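Local atomic coordinates of sporozoite-specific SAG protein (Toxoplasma gondii, PDB entry 2WNK), a protein that is a SAG2-related surface antigen of the sporozoite stage, probably displayed on the parasite's membrane, where SRS-family proteins are generally thought to take part in host contact. Residues 145-149 / 150-154. Sequence-based numbering, arbitrary orientation.
Sequences LQITA and ANSDT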
loop_
_atom_site.group_PDB
_atom_site.type_symbol
_atom_site.label_atom_id
_atom_site.label_comp_id
_atom_site.label_asym_id
_atom_site.label_seq_id
_atom_site.Cartn_x
_atom_site.Cartn_y
_atom_site.Cartn_z
ATOM N N LEU A 145 -12.200 -12.978 -12.302
ATOM C CA LEU A 145 -11.240 -13.988 -11.820
ATOM C C LEU A 145 -11.930 -15.344 -11.854
ATOM O O LEU A 145 -13.163 -15.420 -11.908
ATOM C CB LEU A 145 -10.836 -13.734 -10.361
ATOM C CG LEU A 145 -10.179 -12.382 -10.088
ATOM C CD1 LEU A 145 -9.801 -12.237 -8.592
ATOM C CD2 LEU A 145 -8.975 -12.222 -10.990
ATOM N N GLN A 146 -11.145 -16.421 -11.781
ATOM C CA GLN A 146 -11.734 -17.771 -11.753
ATOM C C GLN A 146 -11.130 -18.672 -10.675
ATOM O O GLN A 146 -9.918 -18.639 -10.458
ATOM C CB GLN A 146 -11.488 -18.481 -13.106
ATOM C CG GLN A 146 -12.073 -17.786 -14.301
ATOM C CD GLN A 146 -11.206 -16.646 -14.781
ATOM O OE1 GLN A 146 -11.707 -15.548 -15.090
ATOM N NE2 GLN A 146 -9.895 -16.879 -14.852
ATOM N N ILE A 147 -11.936 -19.537 -10.082
ATOM C CA ILE A 147 -11.374 -20.652 -9.342
ATOM C C ILE A 147 -11.793 -21.884 -10.147
ATOM O O ILE A 147 -13.000 -22.127 -10.342
ATOM C CB ILE A 147 -12.011 -20.750 -7.921
ATOM C CG1 ILE A 147 -11.489 -19.600 -7.047
ATOM C CG2 ILE A 147 -11.655 -22.066 -7.247
ATOM C CD1 ILE A 147 -9.997 -19.771 -6.662
ATOM N N THR A 148 -10.829 -22.703 -10.565
ATOM C CA THR A 148 -11.120 -23.826 -11.430
ATOM C C THR A 148 -10.666 -25.114 -10.777
ATOM O O THR A 148 -10.833 -26.184 -11.370
ATOM C CB THR A 148 -10.429 -23.675 -12.803
ATOM O OG1 THR A 148 -9.017 -23.492 -12.616
ATOM C CG2 THR A 148 -10.960 -22.425 -13.487
ATOM N N ALA A 149 -9.954 -25.017 -9.653
ATOM C CA ALA A 149 -9.468 -26.257 -8.956
ATOM C C ALA A 149 -9.877 -26.259 -7.476
ATOM O O ALA A 149 -9.977 -25.181 -6.837
ATOM C CB ALA A 149 -7.954 -26.339 -9.039
ATOM N N ALA A 150 -10.072 -27.464 -6.955
ATOM C CA ALA A 150 -10.201 -27.620 -5.500
ATOM C C ALA A 150 -8.923 -27.162 -4.818
ATOM O O ALA A 150 -7.840 -27.049 -5.484
ATOM C CB ALA A 150 -10.533 -29.076 -5.091
ATOM N N ASN A 151 -9.031 -26.796 -3.533
ATOM C CA ASN A 151 -7.823 -26.482 -2.746
ATOM C C ASN A 151 -6.938 -25.465 -3.431
ATOM O O ASN A 151 -5.704 -25.637 -3.518
ATOM C CB ASN A 151 -7.044 -27.770 -2.525
ATOM C CG ASN A 151 -7.928 -28.852 -2.012
ATOM O OD1 ASN A 151 -8.580 -28.679 -0.987
ATOM N ND2 ASN A 151 -8.013 -29.938 -2.743
ATOM N N SER A 152 -7.568 -24.362 -3.804
ATOM C CA SER A 152 -6.831 -23.305 -4.502
ATOM C C SER A 152 -7.324 -21.913 -4.131
ATOM O O SER A 152 -8.363 -21.770 -3.462
ATOM C CB SER A 152 -6.870 -23.546 -6.025
ATOM O OG SER A 152 -8.141 -23.164 -6.587
ATOM N N ASP A 153 -6.588 -20.911 -4.584
ATOM C CA ASP A 153 -6.871 -19.501 -4.253
ATOM C C ASP A 153 -6.687 -18.573 -5.416
ATOM O O ASP A 153 -5.971 -18.922 -6.365
ATOM C CB ASP A 153 -6.084 -19.046 -2.997
ATOM C CG ASP A 153 -4.563 -19.175 -3.128
ATOM O OD1 ASP A 153 -3.967 -18.528 -4.010
ATOM O OD2 ASP A 153 -3.943 -19.872 -2.349
ATOM N N THR A 154 -7.353 -17.416 -5.342
ATOM C CA THR A 154 -7.147 -16.339 -6.311
ATOM C C THR A 154 -7.181 -15.044 -5.507
ATOM O O THR A 154 -7.793 -14.952 -4.453
ATOM C CB THR A 154 -8.232 -16.332 -7.453
ATOM O OG1 THR A 154 -7.811 -15.471 -8.522
ATOM C CG2 THR A 154 -9.605 -15.902 -6.947
HETATM O O HOH W 1 -8.375 -16.034 -11.713
HETATM O O HOH W 2 -8.221 -22.120 -9.159
#
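The hydroxyl of Ser-152 reaches back to the carbonyl of Ala-149 in the only direct hydrogen bond between 145-149 and 150-154, two nearly antiparallel neighbours that belong to different sheets. This is a beta-arch, in which consecutive strands enter different sheets of a sandwich: 145-147 bonds through its backbone to strand 228-235, whereas strand 152-158 lies beside 202-207. The axes pass 7.1 Å apart, and side chains and water fill the space where a hairpin would have backbone pairing. In this SRS domain, strand 142-147 is the outermost of its sheet, while 152-158 is an inner strand of the other.

At the bend, Asn-151 adopts left-handed backbone angles and forms, with Ser-152, a G1 beta bulge opposite Val-207. The serine side chain then turns inward, OG held between its own backbone N and carbonyl carbon (chi1 77°), and OG donates to Ala-149 O at 2.7 Å. The hydroxyl approaches from above the carbonyl plane, 38° out of it. A water donates a second bond to OG and itself accepts from Thr-148 N, so that it bridges the two arms of the bend.

Further along, Ile-147 supplies the buried apolar part. Its CD1 lies over the backbone, 3.7 Å from Asp-153 C. Val-207 and Val-233, one from each sheet, also touch this side chain. Thr-154 divides its branches: CG2 meets CD1 of the isoleucine at 3.9 Å and also the CD1 of Leu-145, while OG1, anti to its backbone N (chi1 -167°), lies beside Leu-145 CD1 and CB. There a second water spans the gap, accepting from Gln-146 N at 2.8 Å. It makes a longer bond, 3.3 Å, to Thr-154 OG1, which also lies 3.8 Å from Leu-145 CD1.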